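Ethylbenzene dehydrogenase beta-subunit (Aromatoleum aromaticum, PDB 2IVF) is the iron-sulfur subunit of a multi-subunit dehydrogenase, a ferredoxin-like protein that holds three SF4 clusters and one Fe3-S4 cluster and probably carries electrons between subunits. Local coordinates at residues N40-R45 and C214-E219; A167-E172 and I176-Q181; K197-N202 and S208-L213. All coordinates share one frame; numbering follows the deposited sequence.

Interaction 1: residues N40-R45 and C214-E219; sequences NIWTKR and CYPRIE. With SF4 (iron/sulfur cluster), chain U.
Trp42, the last residue of helix 33-42, brings its indole up to Cys214 and Pro216 at the start of helix 215-218, forming one wall of a cubane cluster pocket of the ferredoxin type. Packing is tightest here. Cys214, the N-cap residue, binds FE4 of the SF4 cluster through SG at 2.3 Å, and the same sulfur accepts a hydrogen bond from Trp42 NE1 (3.4 Å, 152°). The thiolate lies near the indole plane, at the ring edge, so the N-H rather than the pi face meets it; this bond would probably draw some negative charge from the ligand sulfur. At the far end of the indole, CH2 rests on Pro216 CG (3.6 Å). Ile41 CG2, which stands anti to its own backbone N, covers one indole face over its centre, and Trp53 meets the ring with nearly parallel planes. The contact thins to a single 3.9 Å approach of Ile41 CD1 to Arg217 NH1; that nitrogen forms a salt bridge with Glu107 of the alpha-subunit. Beyond the helix end, the partly exposed Lys44 and Arg45 make no contact with 214-219, and Arg45 NH2 folds back onto Trp42 O at 2.8 Å. Beside the cluster, Trp42 CD1 comes within 3.6 Å of sulfide S3.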
loop_
_atom_site.group_PDB
_atom_site.type_symbol
_atom_site.label_atom_id
_atom_site.label_comp_id
_atom_site.label_asym_id
_atom_site.label_seq_id
_atom_site.Cartn_x
_atom_site.Cartn_y
_atom_site.Cartn_z
ATOM N N ASN B 40 -2.106 -12.569 -10.254
ATOM C CA ASN B 40 -0.938 -13.395 -10.023
ATOM C C ASN B 40 -1.182 -14.875 -10.159
ATOM O O ASN B 40 -0.229 -15.649 -10.126
ATOM C CB ASN B 40 -0.272 -13.008 -8.691
ATOM C CG ASN B 40 0.524 -11.720 -8.835
ATOM O OD1 ASN B 40 1.679 -11.751 -9.288
ATOM N ND2 ASN B 40 -0.122 -10.584 -8.571
ATOM N N ILE B 41 -2.437 -15.279 -10.344
ATOM C CA ILE B 41 -2.719 -16.613 -10.862
ATOM C C ILE B 41 -3.021 -16.601 -12.348
ATOM O O ILE B 41 -2.389 -17.350 -13.110
ATOM C CB ILE B 41 -3.891 -17.297 -10.141
ATOM C CG1 ILE B 41 -3.718 -17.202 -8.641
ATOM C CG2 ILE B 41 -4.022 -18.786 -10.632
ATOM C CD1 ILE B 41 -4.987 -17.491 -7.833
ATOM N N TRP B 42 -3.959 -15.752 -12.768
ATOM C CA TRP B 42 -4.573 -15.883 -14.077
ATOM C C TRP B 42 -4.116 -14.937 -15.164
ATOM O O TRP B 42 -4.271 -15.280 -16.348
ATOM C CB TRP B 42 -6.107 -15.793 -14.004
ATOM C CG TRP B 42 -6.686 -16.630 -12.928
ATOM C CD1 TRP B 42 -7.308 -16.172 -11.819
ATOM C CD2 TRP B 42 -6.651 -18.060 -12.805
ATOM N NE1 TRP B 42 -7.685 -17.220 -11.011
ATOM C CE2 TRP B 42 -7.307 -18.388 -11.601
ATOM C CE3 TRP B 42 -6.135 -19.099 -13.597
ATOM C CZ2 TRP B 42 -7.434 -19.701 -11.148
ATOM C CZ3 TRP B 42 -6.285 -20.405 -13.158
ATOM C CH2 TRP B 42 -6.926 -20.695 -11.953
ATOM N N THR B 43 -3.649 -13.743 -14.831
ATOM C CA THR B 43 -3.526 -12.738 -15.888
ATOM C C THR B 43 -2.164 -12.102 -15.956
ATOM O O THR B 43 -2.031 -10.895 -16.090
ATOM C CB THR B 43 -4.661 -11.648 -15.850
ATOM O OG1 THR B 43 -4.661 -10.953 -14.598
ATOM C CG2 THR B 43 -5.998 -12.299 -16.042
ATOM N N LYS B 44 -1.162 -12.951 -15.933
ATOM C CA LYS B 44 0.193 -12.567 -16.279
ATOM C C LYS B 44 0.701 -13.216 -17.573
ATOM O O LYS B 44 1.859 -13.066 -17.929
ATOM C CB LYS B 44 1.121 -12.872 -15.101
ATOM C CG LYS B 44 0.959 -11.877 -14.023
ATOM C CD LYS B 44 1.680 -12.250 -12.735
ATOM C CE LYS B 44 3.156 -12.349 -12.860
ATOM N NZ LYS B 44 3.720 -12.752 -11.525
ATOM N N ARG B 45 -0.167 -13.956 -18.254
ATOM C CA ARG B 45 0.131 -14.563 -19.536
ATOM C C ARG B 45 0.141 -13.508 -20.639
ATOM O O ARG B 45 -0.602 -12.535 -20.548
ATOM C CB ARG B 45 -0.957 -15.594 -19.858
ATOM C CG ARG B 45 -1.009 -16.750 -18.885
ATOM C CD ARG B 45 -2.160 -17.675 -19.171
ATOM N NE ARG B 45 -3.387 -17.144 -18.620
ATOM C CZ ARG B 45 -4.427 -16.735 -19.342
ATOM N NH1 ARG B 45 -4.420 -16.824 -20.668
ATOM N NH2 ARG B 45 -5.483 -16.254 -18.718
ATOM N N CYS B 214 -12.351 -18.716 -10.631
ATOM C CA CYS B 214 -11.310 -19.614 -10.131
ATOM C C CYS B 214 -11.728 -21.078 -10.131
ATOM O O CYS B 214 -11.470 -21.773 -9.165
ATOM C CB CYS B 214 -10.963 -19.252 -8.710
ATOM S SG CYS B 214 -10.010 -17.748 -8.549
ATOM N N TYR B 215 -12.383 -21.556 -11.194
ATOM C CA TYR B 215 -12.952 -22.872 -11.089
ATOM C C TYR B 215 -11.940 -23.966 -10.752
ATOM O O TYR B 215 -12.332 -24.946 -10.121
ATOM C CB TYR B 215 -13.794 -23.269 -12.320
ATOM C CG TYR B 215 -13.032 -23.417 -13.623
ATOM C CD1 TYR B 215 -12.338 -24.591 -13.922
ATOM C CD2 TYR B 215 -13.035 -22.409 -14.582
ATOM C CE1 TYR B 215 -11.651 -24.742 -15.119
ATOM C CE2 TYR B 215 -12.326 -22.553 -15.813
ATOM C CZ TYR B 215 -11.645 -23.727 -16.062
ATOM O OH TYR B 215 -10.947 -23.919 -17.247
ATOM N N PRO B 216 -10.677 -23.849 -11.208
ATOM C CA PRO B 216 -9.698 -24.865 -10.782
ATOM C C PRO B 216 -9.575 -24.970 -9.238
ATOM O O PRO B 216 -9.337 -26.045 -8.675
ATOM C CB PRO B 216 -8.399 -24.324 -11.379
ATOM C CG PRO B 216 -8.855 -23.613 -12.596
ATOM C CD PRO B 216 -10.021 -22.860 -12.088
ATOM N N ARG B 217 -9.760 -23.848 -8.576
ATOM C CA ARG B 217 -9.680 -23.811 -7.106
ATOM C C ARG B 217 -10.984 -24.268 -6.467
ATOM O O ARG B 217 -10.986 -25.147 -5.596
ATOM C CB ARG B 217 -9.400 -22.398 -6.625
ATOM C CG ARG B 217 -7.980 -21.969 -6.867
ATOM C CD ARG B 217 -7.820 -20.516 -6.671
ATOM N NE ARG B 217 -8.111 -20.013 -5.291
ATOM C CZ ARG B 217 -7.195 -19.614 -4.392
ATOM N NH1 ARG B 217 -5.913 -19.641 -4.657
ATOM N NH2 ARG B 217 -7.565 -19.142 -3.211
ATOM N N ILE B 218 -12.097 -23.708 -6.948
ATOM C CA ILE B 218 -13.380 -24.019 -6.370
ATOM C C ILE B 218 -13.755 -25.513 -6.558
ATOM O O ILE B 218 -14.363 -26.098 -5.696
ATOM C CB ILE B 218 -14.486 -23.013 -6.785
ATOM C CG1 ILE B 218 -15.012 -23.332 -8.120
ATOM C CG2 ILE B 218 -14.088 -21.489 -6.567
ATOM C CD1 ILE B 218 -16.164 -24.326 -7.987
ATOM N N GLU B 219 -13.363 -26.141 -7.657
ATOM C CA GLU B 219 -13.637 -27.568 -7.831
ATOM C C GLU B 219 -12.854 -28.493 -6.870
ATOM O O GLU B 219 -13.178 -29.676 -6.729
ATOM C CB GLU B 219 -13.394 -27.963 -9.274
ATOM C CG GLU B 219 -11.954 -27.994 -9.649
ATOM C CD GLU B 219 -11.768 -28.169 -11.167
ATOM O OE1 GLU B 219 -12.779 -28.162 -11.916
ATOM O OE2 GLU B 219 -10.585 -28.293 -11.565
HETATM FE FE1 SF4 U . -12.654 -14.316 -11.000
HETATM FE FE2 SF4 U . -10.124 -13.648 -10.757
HETATM FE FE3 SF4 U . -11.750 -13.498 -8.621
HETATM FE FE4 SF4 U . -11.001 -15.930 -9.495
HETATM S S1 SF4 U . -9.629 -14.328 -8.592
HETATM S S2 SF4 U . -13.133 -15.300 -9.005
HETATM S S3 SF4 U . -10.871 -15.570 -11.792
HETATM S S4 SF4 U . -11.857 -12.231 -10.588
#

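Interaction 2: residues A167-E172 and I176-Q181; sequences AIYKRE and IVLVDQ. With SF4 (iron/sulfur cluster), chain S.
Tyr169 and Leu178 sit opposite one another on the two strands as a hydrogen-bonded antiparallel pair, joined by Tyr169 N to Leu178 O (2.9 Å) and Leu178 N to Tyr169 O (2.7 Å). Their side chains meet too: Leu178 CB sits over one face of the phenol ring, offset toward the rim, a CH-pi contact 4.2 Å from the centroid, while CD1 reaches the hydroxyl end. The ring gets there because Tyr169 CG lies between the backbone N and the carbonyl carbon (chi1 62°), which swings it across its partner; Asp180 CB stands at the ring edge. Further bonds, Asp180 N to Ala167 O and Arg171 N to Ile176 O (2.6 Å), close the two ends of this short beta hairpin, a two-stranded element of the ferredoxin-like cluster domain. On the other face Ile168 CG2 packs on Val177 CG1 (3.6 Å) and Ile168 CG1 on Val179 CG2 (3.8 Å). That face looks toward metal: Val177 CG2 is 3.9 Å from S1 of an SF4 cluster, and Ile168 and Val179 touch the Fe3-S4 cluster. Helix 158-162 packs against Ile168 and Val177 through Cys159. On the Tyr169 side, Glu65 of the alpha-subunit hydrogen-bonds the phenol OH and forms a salt bridge with Arg171, whose NE also pairs with Asp173.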
loop_
_atom_site.group_PDB
_atom_site.type_symbol
_atom_site.label_atom_id
_atom_site.label_comp_id
_atom_site.label_asym_id
_atom_site.label_seq_id
_atom_site.Cartn_x
_atom_site.Cartn_y
_atom_site.Cartn_z
ATOM N N ALA B 167 -19.362 -19.946 -28.258
ATOM C CA ALA B 167 -18.185 -20.266 -27.469
ATOM C C ALA B 167 -18.430 -20.019 -25.984
ATOM O O ALA B 167 -17.670 -20.507 -25.159
ATOM C CB ALA B 167 -16.968 -19.459 -27.914
ATOM N N ILE B 168 -19.438 -19.230 -25.634
ATOM C CA ILE B 168 -19.672 -18.899 -24.226
ATOM C C ILE B 168 -20.777 -19.789 -23.679
ATOM O O ILE B 168 -21.830 -19.992 -24.310
ATOM C CB ILE B 168 -20.054 -17.431 -24.037
ATOM C CG1 ILE B 168 -18.891 -16.541 -24.450
ATOM C CG2 ILE B 168 -20.527 -17.122 -22.563
ATOM C CD1 ILE B 168 -19.161 -15.055 -24.342
ATOM N N TYR B 169 -20.532 -20.332 -22.494
ATOM C CA TYR B 169 -21.527 -21.159 -21.853
ATOM C C TYR B 169 -21.581 -20.913 -20.366
ATOM O O TYR B 169 -20.666 -20.318 -19.787
ATOM C CB TYR B 169 -21.280 -22.642 -22.107
ATOM C CG TYR B 169 -19.976 -23.156 -21.573
ATOM C CD1 TYR B 169 -18.788 -22.954 -22.277
ATOM C CD2 TYR B 169 -19.914 -23.852 -20.364
ATOM C CE1 TYR B 169 -17.596 -23.433 -21.808
ATOM C CE2 TYR B 169 -18.718 -24.338 -19.891
ATOM C CZ TYR B 169 -17.561 -24.129 -20.607
ATOM O OH TYR B 169 -16.360 -24.611 -20.130
ATOM N N LYS B 170 -22.690 -21.338 -19.771
ATOM C CA LYS B 170 -22.907 -21.153 -18.341
ATOM C C LYS B 170 -23.015 -22.544 -17.771
ATOM O O LYS B 170 -23.877 -23.315 -18.191
ATOM C CB LYS B 170 -24.203 -20.413 -18.092
ATOM C CG LYS B 170 -24.423 -20.020 -16.635
ATOM C CD LYS B 170 -25.643 -19.090 -16.518
ATOM C CE LYS B 170 -26.015 -18.810 -15.028
ATOM N NZ LYS B 170 -24.965 -18.043 -14.291
ATOM N N ARG B 171 -22.125 -22.861 -16.854
ATOM C CA ARG B 171 -22.113 -24.160 -16.218
ATOM C C ARG B 171 -23.413 -24.375 -15.478
ATOM O O ARG B 171 -23.863 -23.506 -14.736
ATOM C CB ARG B 171 -20.951 -24.245 -15.277
ATOM C CG ARG B 171 -19.620 -24.566 -15.939
ATOM C CD ARG B 171 -18.753 -25.339 -14.979
ATOM N NE ARG B 171 -19.332 -26.665 -14.731
ATOM C CZ ARG B 171 -18.888 -27.803 -15.255
ATOM N NH1 ARG B 171 -17.860 -27.818 -16.092
ATOM N NH2 ARG B 171 -19.506 -28.948 -14.956
ATOM N N GLU B 172 -24.060 -25.508 -15.716
ATOM C CA GLU B 172 -25.304 -25.770 -15.017
ATOM C C GLU B 172 -25.070 -26.159 -13.552
ATOM O O GLU B 172 -25.963 -25.997 -12.738
ATOM C CB GLU B 172 -26.141 -26.836 -15.728
ATOM C CG GLU B 172 -26.623 -26.444 -17.143
ATOM C CD GLU B 172 -27.678 -25.329 -17.141
ATOM O OE1 GLU B 172 -28.848 -25.631 -17.524
ATOM O OE2 GLU B 172 -27.344 -24.170 -16.754
ATOM N N ILE B 176 -21.216 -20.818 -13.357
ATOM C CA ILE B 176 -20.030 -20.140 -13.882
ATOM C C ILE B 176 -20.128 -20.001 -15.388
ATOM O O ILE B 176 -20.448 -20.993 -16.113
ATOM C CB ILE B 176 -18.734 -20.883 -13.501
ATOM C CG1 ILE B 176 -18.573 -20.903 -11.965
ATOM C CG2 ILE B 176 -17.507 -20.195 -14.120
ATOM C CD1 ILE B 176 -17.386 -21.797 -11.467
ATOM N N VAL B 177 -19.918 -18.760 -15.842
ATOM C CA VAL B 177 -19.987 -18.417 -17.257
ATOM C C VAL B 177 -18.568 -18.429 -17.783
ATOM O O VAL B 177 -17.668 -17.854 -17.192
ATOM C CB VAL B 177 -20.652 -17.044 -17.476
ATOM C CG1 VAL B 177 -20.614 -16.655 -18.989
ATOM C CG2 VAL B 177 -22.066 -17.084 -16.930
ATOM N N LEU B 178 -18.351 -19.170 -18.847
ATOM C CA LEU B 178 -17.010 -19.333 -19.398
ATOM C C LEU B 178 -16.969 -19.116 -20.910
ATOM O O LEU B 178 -17.927 -19.409 -21.625
ATOM C CB LEU B 178 -16.476 -20.761 -19.088
ATOM C CG LEU B 178 -16.239 -21.062 -17.584
ATOM C CD1 LEU B 178 -15.962 -22.543 -17.430
ATOM C CD2 LEU B 178 -15.093 -20.244 -16.953
ATOM N N VAL B 179 -15.822 -18.645 -21.378
ATOM C CA VAL B 179 -15.498 -18.580 -22.814
ATOM C C VAL B 179 -14.611 -19.777 -23.154
ATOM O O VAL B 179 -13.478 -19.869 -22.683
ATOM C CB VAL B 179 -14.712 -17.287 -23.183
ATOM C CG1 VAL B 179 -14.336 -17.337 -24.704
ATOM C CG2 VAL B 179 -15.500 -16.026 -22.848
ATOM N N ASP B 180 -15.139 -20.684 -23.963
ATOM C CA ASP B 180 -14.401 -21.843 -24.447
ATOM C C ASP B 180 -13.261 -21.385 -25.357
ATOM O O ASP B 180 -13.489 -20.924 -26.490
ATOM C CB ASP B 180 -15.374 -22.755 -25.185
ATOM C CG ASP B 180 -14.711 -23.919 -25.857
ATOM O OD1 ASP B 180 -13.494 -23.863 -26.158
ATOM O OD2 ASP B 180 -15.447 -24.905 -26.115
ATOM N N GLN B 181 -12.036 -21.468 -24.831
ATOM C CA GLN B 181 -10.884 -20.884 -25.485
ATOM C C GLN B 181 -10.531 -21.579 -26.788
ATOM O O GLN B 181 -9.836 -21.005 -27.605
ATOM C CB GLN B 181 -9.689 -20.887 -24.540
ATOM C CG GLN B 181 -9.938 -19.998 -23.364
ATOM C CD GLN B 181 -10.161 -18.562 -23.795
ATOM O OE1 GLN B 181 -9.236 -17.934 -24.339
ATOM N NE2 GLN B 181 -11.382 -18.026 -23.570
HETATM FE FE1 SF4 S . -20.797 -9.785 -18.476
HETATM FE FE2 SF4 S . -21.376 -12.234 -19.242
HETATM FE FE3 SF4 S . -22.618 -11.154 -17.046
HETATM FE FE4 SF4 S . -19.959 -11.809 -16.897
HETATM S S1 SF4 S . -21.736 -13.257 -17.205
HETATM S S2 SF4 S . -20.955 -9.841 -16.215
HETATM S S3 SF4 S . -19.289 -11.396 -19.021
HETATM S S4 SF4 S . -22.859 -10.472 -19.235
#

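Interaction 3: residues K197-N202 and S208-L213; sequences KAIYFN and SEKCIL. With SF4 (iron/sulfur cluster), chain U; SF4 (iron/sulfur cluster), chain S.
The beta hairpin of strands 199-202 and 207-210 belongs to the ferredoxin-like cluster domain, and its second strand leads into the cysteine-bearing loop at Cys211. Tyr200 and Glu209 are its hydrogen-bonded pair, linked by Tyr200 N to Glu209 O and Glu209 N to Tyr200 O, both 2.8 Å. Next to them, Asn202 ND2 donates to Glu209 OE2 (2.8 Å, 163°). The two side chains lie alongside each other, amide and carboxylate only 12° from coplanar. The other carboxylate oxygen, OE1, is held by Arg45 and by Tyr68 of the alpha-subunit; with both oxygens bonded, this buried carboxylate is probably fixed in its rotation. On the opposite face, Ile199 CG2 packs on Ser208 CB (3.6 Å), and Ser208 OG lies at the edge of the Phe201 ring, in its plane, buried with no hydrogen-bond partner in the model, where Ser208 also touches the Fe3-S4 cluster. Ile199 CG1 and Lys210 CE both border S3 of one SF4 cluster. The Lys210 chain, bent at its last two torsions, brings NZ to Cys211 O and Val177 O. A water donating to Ala198 O and accepting from Cys211 N links the two segments beyond the paired residues. Cys211 SG, anti to the backbone N (chi1 169°), binds FE1 of the second SF4 cluster at 2.2 Å.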
loop_
_atom_site.group_PDB
_atom_site.type_symbol
_atom_site.label_atom_id
_atom_site.label_comp_id
_atom_site.label_asym_id
_atom_site.label_seq_id
_atom_site.Cartn_x
_atom_site.Cartn_y
_atom_site.Cartn_z
ATOM N N LYS B 197 -18.721 -4.831 -19.162
ATOM C CA LYS B 197 -17.425 -4.973 -19.838
ATOM C C LYS B 197 -16.477 -5.865 -19.066
ATOM O O LYS B 197 -15.321 -5.500 -18.814
ATOM C CB LYS B 197 -16.829 -3.597 -20.164
ATOM C CG LYS B 197 -17.709 -2.798 -21.144
ATOM C CD LYS B 197 -17.725 -3.475 -22.525
ATOM C CE LYS B 197 -18.730 -2.920 -23.518
ATOM N NZ LYS B 197 -20.168 -3.178 -23.219
ATOM N N ALA B 198 -17.023 -7.017 -18.655
ATOM C CA ALA B 198 -16.319 -8.015 -17.846
ATOM C C ALA B 198 -15.744 -9.161 -18.714
ATOM O O ALA B 198 -15.351 -10.215 -18.212
ATOM C CB ALA B 198 -17.247 -8.560 -16.763
ATOM N N ILE B 199 -15.714 -8.974 -20.027
ATOM C CA ILE B 199 -14.995 -9.876 -20.920
ATOM C C ILE B 199 -13.988 -9.017 -21.650
ATOM O O ILE B 199 -14.303 -7.876 -22.031
ATOM C CB ILE B 199 -15.907 -10.550 -21.974
ATOM C CG1 ILE B 199 -17.094 -11.250 -21.350
ATOM C CG2 ILE B 199 -15.117 -11.550 -22.801
ATOM C CD1 ILE B 199 -17.847 -12.256 -22.334
ATOM N N TYR B 200 -12.791 -9.580 -21.860
ATOM C CA TYR B 200 -11.606 -8.855 -22.279
ATOM C C TYR B 200 -10.895 -9.581 -23.421
ATOM O O TYR B 200 -10.585 -10.757 -23.318
ATOM C CB TYR B 200 -10.598 -8.715 -21.121
ATOM C CG TYR B 200 -11.195 -8.141 -19.867
ATOM C CD1 TYR B 200 -11.198 -6.777 -19.654
ATOM C CD2 TYR B 200 -11.849 -8.957 -18.955
ATOM C CE1 TYR B 200 -11.830 -6.229 -18.520
ATOM C CE2 TYR B 200 -12.474 -8.423 -17.827
ATOM C CZ TYR B 200 -12.455 -7.074 -17.604
ATOM O OH TYR B 200 -13.064 -6.534 -16.486
ATOM N N PHE B 201 -10.591 -8.856 -24.478
ATOM C CA PHE B 201 -9.901 -9.430 -25.598
ATOM C C PHE B 201 -8.452 -9.700 -25.242
ATOM O O PHE B 201 -7.799 -8.867 -24.626
ATOM C CB PHE B 201 -9.952 -8.497 -26.789
ATOM C CG PHE B 201 -9.444 -9.100 -28.054
ATOM C CD1 PHE B 201 -9.926 -10.327 -28.514
ATOM C CD2 PHE B 201 -8.517 -8.426 -28.817
ATOM C CE1 PHE B 201 -9.454 -10.861 -29.677
ATOM C CE2 PHE B 201 -8.070 -8.938 -29.998
ATOM C CZ PHE B 201 -8.536 -10.169 -30.437
ATOM N N ASN B 202 -7.978 -10.870 -25.655
ATOM C CA ASN B 202 -6.556 -11.254 -25.568
ATOM C C ASN B 202 -6.024 -11.171 -27.003
ATOM O O ASN B 202 -6.334 -12.004 -27.848
ATOM C CB ASN B 202 -6.439 -12.654 -24.986
ATOM C CG ASN B 202 -5.024 -13.158 -24.914
ATOM O OD1 ASN B 202 -4.187 -12.801 -25.730
ATOM N ND2 ASN B 202 -4.748 -14.002 -23.921
ATOM N N SER B 208 -11.209 -13.944 -26.441
ATOM C CA SER B 208 -11.562 -13.181 -25.277
ATOM C C SER B 208 -11.566 -14.068 -24.026
ATOM O O SER B 208 -11.823 -15.274 -24.067
ATOM C CB SER B 208 -12.912 -12.494 -25.483
ATOM O OG SER B 208 -12.830 -11.522 -26.528
ATOM N N GLU B 209 -11.219 -13.429 -22.919
ATOM C CA GLU B 209 -11.121 -14.084 -21.654
ATOM C C GLU B 209 -11.870 -13.276 -20.602
ATOM O O GLU B 209 -12.218 -12.117 -20.806
ATOM C CB GLU B 209 -9.673 -14.197 -21.256
ATOM C CG GLU B 209 -8.844 -15.030 -22.211
ATOM C CD GLU B 209 -7.594 -15.527 -21.578
ATOM O OE1 GLU B 209 -7.679 -16.261 -20.564
ATOM O OE2 GLU B 209 -6.519 -15.230 -22.115
ATOM N N LYS B 210 -12.061 -13.904 -19.453
ATOM C CA LYS B 210 -12.854 -13.336 -18.402
ATOM C C LYS B 210 -12.629 -14.123 -17.105
ATOM O O LYS B 210 -12.074 -15.222 -17.090
ATOM C CB LYS B 210 -14.344 -13.447 -18.810
ATOM C CG LYS B 210 -14.871 -14.860 -18.856
ATOM C CD LYS B 210 -16.336 -14.930 -19.193
ATOM C CE LYS B 210 -17.261 -14.451 -18.108
ATOM N NZ LYS B 210 -16.973 -15.114 -16.801
ATOM N N CYS B 211 -13.157 -13.573 -16.032
ATOM C CA CYS B 211 -13.197 -14.270 -14.766
ATOM C C CYS B 211 -13.765 -15.655 -14.945
ATOM O O CYS B 211 -14.824 -15.826 -15.528
ATOM C CB CYS B 211 -14.009 -13.451 -13.782
ATOM S SG CYS B 211 -14.468 -14.205 -12.254
ATOM N N ILE B 212 -13.012 -16.637 -14.460
ATOM C CA ILE B 212 -13.384 -18.056 -14.509
ATOM C C ILE B 212 -13.939 -18.570 -13.157
ATOM O O ILE B 212 -14.082 -19.768 -12.923
ATOM C CB ILE B 212 -12.178 -18.892 -15.000
ATOM C CG1 ILE B 212 -10.982 -18.802 -14.032
ATOM C CG2 ILE B 212 -11.798 -18.400 -16.418
ATOM C CD1 ILE B 212 -9.895 -19.905 -14.265
ATOM N N LEU B 213 -14.321 -17.630 -12.310
ATOM C CA LEU B 213 -14.632 -17.874 -10.914
ATOM C C LEU B 213 -13.641 -18.863 -10.285
ATOM O O LEU B 213 -14.018 -19.682 -9.460
ATOM C CB LEU B 213 -16.080 -18.310 -10.699
ATOM C CG LEU B 213 -16.850 -17.446 -9.692
ATOM C CD1 LEU B 213 -18.311 -17.895 -9.616
ATOM C CD2 LEU B 213 -16.186 -17.423 -8.298
HETATM FE FE1 SF4 U . -12.654 -14.316 -11.000
HETATM FE FE2 SF4 U . -10.124 -13.648 -10.757
HETATM FE FE3 SF4 U . -11.750 -13.498 -8.621
HETATM FE FE4 SF4 U . -11.001 -15.930 -9.495
HETATM S S1 SF4 U . -9.629 -14.328 -8.592
HETATM S S2 SF4 U . -13.133 -15.300 -9.005
HETATM S S3 SF4 U . -10.871 -15.570 -11.792
HETATM S S4 SF4 U . -11.857 -12.231 -10.588
HETATM FE FE1 SF4 S . -20.797 -9.785 -18.476
HETATM FE FE2 SF4 S . -21.376 -12.234 -19.242
HETATM FE FE3 SF4 S . -22.618 -11.154 -17.046
HETATM FE FE4 SF4 S . -19.959 -11.809 -16.897
HETATM S S1 SF4 S . -21.736 -13.257 -17.205
HETATM S S2 SF4 S . -20.955 -9.841 -16.215
HETATM S S3 SF4 S . -19.289 -11.396 -19.021
HETATM S S4 SF4 S . -22.859 -10.472 -19.235
HETATM O O HOH W 1 -14.332 -10.855 -15.937
#

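All three contacts are largely buried, yet they differ in what holds them. Interaction 1 brings together helices far apart in sequence, through metal, thiolate and indole, whereas interactions 2 and 3 are local hairpins tied by backbone bonds and nested within the loop that interaction 1 closes. Interactions 1 and 3 supply cysteines to the same SF4 cluster, and Trp42 packing on Ile212 joins them further. Interactions 2 and 3 border the other SF4 cluster and the Fe3-S4 cluster without ligating either; a probable hydrogen bond from Gln181 NE2 to Ser208 O connects the two hairpins. Tyr215 packs on Leu178 and Ile176, linking interactions 1 and 2, and interaction 2 has the more exposed rim.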